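Local coordinates for putative NAD(P)H-flavin oxidoreductase (Streptococcus pyogenes serotype M1, PDB 2HAY), which binds flavin mononucleotide and, as a member of the nitroreductase family, probably uses NADH or NADPH in flavin-dependent redox reactions, at residues A21-K26 with Q76-T81. Sequence-based numbering, arbitrary orientation.
Sequences AVRVYK and QYQLET. With FMN (flavin mononucleotide), chain I.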
ATOM      1  N   ALA B  21       3.025  -6.607 -14.477  1.00 29.71           N
ATOM      2  CA  ALA B  21       2.083  -7.541 -13.862  1.00 30.18           C
ATOM      3  C   ALA B  21       2.077  -8.812 -14.706  1.00 29.78           C
ATOM      4  O   ALA B  21       1.603  -8.821 -15.839  1.00 31.15           O
ATOM      5  CB  ALA B  21       0.661  -6.919 -13.697  1.00 28.46           C
ATOM      6  N   VAL B  22       2.668  -9.867 -14.167  1.00 29.77           N
ATOM      7  CA  VAL B  22       2.936 -11.070 -14.948  1.00 29.63           C
ATOM      8  C   VAL B  22       1.845 -12.124 -14.682  1.00 30.19           C
ATOM      9  O   VAL B  22       1.606 -12.507 -13.539  1.00 29.61           O
ATOM     10  CB  VAL B  22       4.377 -11.621 -14.678  1.00 29.34           C
ATOM     11  CG1 VAL B  22       4.561 -12.989 -15.289  1.00 27.64           C
ATOM     12  CG2 VAL B  22       5.455 -10.635 -15.205  1.00 27.61           C
ATOM     13  N   ARG B  23       1.182 -12.570 -15.740  1.00 30.61           N
ATOM     14  CA  ARG B  23       0.108 -13.563 -15.602  1.00 31.95           C
ATOM     15  C   ARG B  23       0.573 -15.000 -15.749  1.00 30.99           C
ATOM     16  O   ARG B  23       0.078 -15.887 -15.043  1.00 31.21           O
ATOM     17  CB  ARG B  23      -1.035 -13.293 -16.578  1.00 31.70           C
ATOM     18  CG  ARG B  23      -1.711 -11.923 -16.374  1.00 34.51           C
ATOM     19  CD  ARG B  23      -2.939 -11.729 -17.291  1.00 34.99           C
ATOM     20  NE  ARG B  23      -2.850 -12.533 -18.519  1.00 41.88           N
ATOM     21  CZ  ARG B  23      -3.617 -13.593 -18.791  1.00 42.71           C
ATOM     22  NH1 ARG B  23      -3.434 -14.264 -19.934  1.00 43.79           N
ATOM     23  NH2 ARG B  23      -4.568 -13.979 -17.933  1.00 41.06           N
ATOM     24  N   VAL B  24       1.512 -15.235 -16.661  1.00 30.40           N
ATOM     25  CA  VAL B  24       1.990 -16.589 -16.941  1.00 30.36           C
ATOM     26  C   VAL B  24       3.475 -16.754 -16.602  1.00 30.09           C
ATOM     27  O   VAL B  24       4.333 -16.015 -17.111  1.00 29.83           O
ATOM     28  CB  VAL B  24       1.724 -17.004 -18.401  1.00 30.18           C
ATOM     29  CG1 VAL B  24       2.024 -18.487 -18.583  1.00 31.11           C
ATOM     30  CG2 VAL B  24       0.277 -16.706 -18.785  1.00 30.70           C
ATOM     31  N   TYR B  25       3.750 -17.721 -15.725  1.00 29.73           N
ATOM     32  CA  TYR B  25       5.094 -17.980 -15.227  1.00 29.30           C
ATOM     33  C   TYR B  25       5.599 -19.299 -15.770  1.00 29.93           C
ATOM     34  O   TYR B  25       4.813 -20.190 -16.113  1.00 28.98           O
ATOM     35  CB  TYR B  25       5.118 -18.029 -13.693  1.00 29.77           C
ATOM     36  CG  TYR B  25       4.574 -16.775 -13.048  1.00 29.18           C
ATOM     37  CD1 TYR B  25       3.208 -16.627 -12.808  1.00 29.86           C
ATOM     38  CD2 TYR B  25       5.426 -15.713 -12.721  1.00 28.42           C
ATOM     39  CE1 TYR B  25       2.703 -15.452 -12.219  1.00 29.78           C
ATOM     40  CE2 TYR B  25       4.939 -14.561 -12.141  1.00 29.24           C
ATOM     41  CZ  TYR B  25       3.576 -14.435 -11.907  1.00 29.39           C
ATOM     42  OH  TYR B  25       3.099 -13.289 -11.359  1.00 29.63           O
ATOM     43  N   LYS B  26       6.918 -19.418 -15.850  1.00 30.33           N
ATOM     44  CA  LYS B  26       7.510 -20.702 -16.125  1.00 31.14           C
ATOM     45  C   LYS B  26       7.621 -21.529 -14.850  1.00 31.51           C
ATOM     46  O   LYS B  26       7.221 -21.089 -13.774  1.00 29.86           O
ATOM     47  CB  LYS B  26       8.837 -20.577 -16.870  1.00 31.51           C
ATOM     48  CG  LYS B  26       9.864 -19.710 -16.285  1.00 31.38           C
ATOM     49  CD  LYS B  26      10.770 -19.297 -17.414  1.00 34.44           C
ATOM     50  CE  LYS B  26      12.180 -19.010 -16.932  1.00 36.64           C
ATOM     51  NZ  LYS B  26      13.130 -18.784 -18.075  1.00 38.06           N
ATOM     52  N   GLN B  76      -6.266 -16.728 -12.743  1.00 29.21           N
ATOM     53  CA  GLN B  76      -6.393 -18.055 -13.347  1.00 30.52           C
ATOM     54  C   GLN B  76      -5.035 -18.669 -13.739  1.00 29.95           C
ATOM     55  O   GLN B  76      -4.707 -19.786 -13.337  1.00 29.51           O
ATOM     56  CB  GLN B  76      -7.262 -17.959 -14.608  1.00 31.51           C
ATOM     57  CG  GLN B  76      -8.342 -18.981 -14.714  1.00 36.72           C
ATOM     58  CD  GLN B  76      -9.653 -18.460 -14.205  1.00 41.90           C
ATOM     59  OE1 GLN B  76     -10.326 -17.690 -14.892  1.00 44.95           O
ATOM     60  NE2 GLN B  76     -10.025 -18.858 -12.994  1.00 42.71           N
ATOM     61  N   TYR B  77      -4.257 -17.939 -14.542  1.00 28.81           N
ATOM     62  CA  TYR B  77      -2.960 -18.440 -14.970  1.00 28.09           C
ATOM     63  C   TYR B  77      -1.921 -18.290 -13.863  1.00 27.87           C
ATOM     64  O   TYR B  77      -0.997 -19.089 -13.767  1.00 28.11           O
ATOM     65  CB  TYR B  77      -2.543 -17.787 -16.279  1.00 28.15           C
ATOM     66  CG  TYR B  77      -3.351 -18.326 -17.421  1.00 27.93           C
ATOM     67  CD1 TYR B  77      -4.516 -17.694 -17.835  1.00 28.24           C
ATOM     68  CD2 TYR B  77      -2.973 -19.501 -18.063  1.00 28.13           C
ATOM     69  CE1 TYR B  77      -5.285 -18.202 -18.880  1.00 27.94           C
ATOM     70  CE2 TYR B  77      -3.732 -20.024 -19.129  1.00 29.69           C
ATOM     71  CZ  TYR B  77      -4.889 -19.369 -19.520  1.00 29.36           C
ATOM     72  OH  TYR B  77      -5.641 -19.876 -20.550  1.00 29.79           O
ATOM     73  N   GLN B  78      -2.115 -17.312 -12.987  1.00 27.25           N
ATOM     74  CA  GLN B  78      -1.190 -17.107 -11.870  1.00 27.49           C
ATOM     75  C   GLN B  78      -1.217 -18.284 -10.881  1.00 28.44           C
ATOM     76  O   GLN B  78      -0.167 -18.821 -10.536  1.00 27.99           O
ATOM     77  CB  GLN B  78      -1.457 -15.768 -11.183  1.00 26.60           C
ATOM     78  CG  GLN B  78      -1.185 -14.565 -12.064  1.00 26.31           C
ATOM     79  CD  GLN B  78      -2.435 -14.005 -12.728  1.00 27.96           C
ATOM     80  OE1 GLN B  78      -3.265 -14.745 -13.285  1.00 27.11           O
ATOM     81  NE2 GLN B  78      -2.582 -12.682 -12.666  1.00 30.17           N
ATOM     82  N   LEU B  79      -2.423 -18.690 -10.451  1.00 29.38           N
ATOM     83  CA  LEU B  79      -2.616 -19.908  -9.657  1.00 30.14           C
ATOM     84  C   LEU B  79      -2.096 -21.178 -10.364  1.00 30.98           C
ATOM     85  O   LEU B  79      -1.552 -22.073  -9.705  1.00 31.73           O
ATOM     86  CB  LEU B  79      -4.095 -20.073  -9.293  1.00 30.24           C
ATOM     87  CG  LEU B  79      -4.726 -19.136  -8.255  1.00 30.67           C
ATOM     88  CD1 LEU B  79      -6.240 -19.263  -8.299  1.00 32.14           C
ATOM     89  CD2 LEU B  79      -4.221 -19.414  -6.836  1.00 29.00           C
ATOM     90  N   GLU B  80      -2.252 -21.266 -11.688  1.00 30.92           N
ATOM     91  CA  GLU B  80      -1.720 -22.396 -12.437  1.00 31.40           C
ATOM     92  C   GLU B  80      -0.193 -22.479 -12.425  1.00 31.10           C
ATOM     93  O   GLU B  80       0.367 -23.572 -12.265  1.00 31.65           O
ATOM     94  CB  GLU B  80      -2.140 -22.348 -13.907  1.00 31.89           C
ATOM     95  CG  GLU B  80      -3.517 -22.830 -14.216  1.00 35.30           C
ATOM     96  CD  GLU B  80      -3.669 -24.350 -14.219  1.00 38.16           C
ATOM     97  OE1 GLU B  80      -2.672 -25.107 -14.389  1.00 38.55           O
ATOM     98  OE2 GLU B  80      -4.830 -24.770 -14.065  1.00 39.99           O
ATOM     99  N   THR B  81       0.477 -21.346 -12.636  1.00 29.63           N
ATOM    100  CA  THR B  81       1.869 -21.373 -13.106  1.00 28.12           C
ATOM    101  C   THR B  81       2.890 -20.722 -12.178  1.00 28.17           C
ATOM    102  O   THR B  81       4.101 -20.950 -12.326  1.00 27.22           O
ATOM    103  CB  THR B  81       1.995 -20.726 -14.508  1.00 28.37           C
ATOM    104  OG1 THR B  81       1.581 -19.367 -14.446  1.00 27.37           O
ATOM    105  CG2 THR B  81       1.130 -21.472 -15.553  1.00 27.20           C
TER
HETATM  106  N1  FMN I 701      -3.847  -8.109 -12.892  1.00 42.94           N
HETATM  107  C2  FMN I 701      -4.633  -9.231 -13.202  1.00 43.41           C
HETATM  108  O2  FMN I 701      -4.503  -9.828 -14.298  1.00 43.40           O
HETATM  109  N3  FMN I 701      -5.566  -9.698 -12.269  1.00 42.00           N
HETATM  110  C4  FMN I 701      -5.766  -9.062 -11.046  1.00 42.47           C
HETATM  111  O4  FMN I 701      -6.693  -9.366 -10.285  1.00 37.42           O
HETATM  112  C4A FMN I 701      -5.001  -7.937 -10.730  1.00 43.00           C
HETATM  113  N5  FMN I 701      -5.211  -7.315  -9.500  1.00 43.60           N
HETATM  114  C5A FMN I 701      -4.460  -6.199  -9.139  1.00 43.50           C
HETATM  115  C6  FMN I 701      -4.673  -5.608  -7.892  1.00 41.94           C
HETATM  116  C7  FMN I 701      -3.933  -4.494  -7.517  1.00 42.60           C
HETATM  117  C7M FMN I 701      -4.011  -4.038  -6.086  1.00 38.20           C
HETATM  118  C8  FMN I 701      -2.964  -3.961  -8.395  1.00 42.12           C
HETATM  119  C8M FMN I 701      -1.898  -3.058  -7.860  1.00 36.16           C
HETATM  120  C9  FMN I 701      -2.752  -4.559  -9.651  1.00 42.78           C
HETATM  121  C9A FMN I 701      -3.500  -5.693 -10.031  1.00 43.37           C
HETATM  122  N10 FMN I 701      -3.297  -6.337 -11.278  1.00 43.86           N
HETATM  123  C10 FMN I 701      -4.040  -7.461 -11.644  1.00 43.49           C
HETATM  124  C1' FMN I 701      -2.272  -5.848 -12.231  1.00 42.59           C
HETATM  125  C2' FMN I 701      -2.753  -4.570 -12.936  1.00 45.99           C
HETATM  126  O2' FMN I 701      -3.564  -4.875 -14.061  1.00 47.43           O
HETATM  127  C3' FMN I 701      -1.530  -3.761 -13.385  1.00 44.96           C
HETATM  128  O3' FMN I 701      -0.717  -3.460 -12.274  1.00 45.65           O
HETATM  129  C4' FMN I 701      -1.849  -2.468 -14.127  1.00 44.21           C
HETATM  130  O4' FMN I 701      -2.657  -2.799 -15.244  1.00 42.50           O
HETATM  131  C5' FMN I 701      -0.550  -1.750 -14.547  1.00 44.37           C
HETATM  132  O5' FMN I 701       0.297  -2.533 -15.401  1.00 41.60           O
HETATM  133  P   FMN I 701       1.776  -3.033 -14.982  1.00 37.11           P
HETATM  134  O1P FMN I 701       2.171  -4.176 -15.875  1.00 38.51           O
HETATM  135  O2P FMN I 701       1.800  -3.428 -13.529  1.00 34.89           O
HETATM  136  O3P FMN I 701       2.814  -1.980 -15.110  1.00 40.31           O
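Y25 and T81 make the hydrogen bond that joins loop 21-26 to helix 76-81: Y25 N gives its hydrogen to T81 OG1 at 3.0 Å, almost straight at 171°. The same hydroxyl donates to Y77 O one turn back (2.7 Å from T81 OG1), arriving above the carbonyl plane, while T81 N reaches that oxygen from the opposite face. With chi1 at 61°, OG1 sits between the backbone N and the carbonyl carbon of T81, where it can serve both partners. Y25 OH is hydrogen-bonded to S199 OG on strand 192-201 of the antiparallel sheet.

The remaining contacts between the two segments are mainly van der Waals. The Y25 ring turns its edge to the helix, CE1 lying 4.0 Å from Q78 CG, and V22 CG1, from the same segment, lies over one face toward the rim. V24 CG2 lies against Y77 CB at 3.9 Å.

In this nitroreductase-family fold the two segments meet beside the flavin. A21 N donates a hydrogen bond to phosphate oxygen O1P of FMN (2.9 Å), and R23 and Q78 line the pocket near flavin O2, the Q78 chain bending at chi2 (97°) as its amide passes R23 CG. The R23 guanidinium meets the Y77 ring obliquely, the two planes steeply inclined, NH2 standing 3.7 Å from CD1 of Y77.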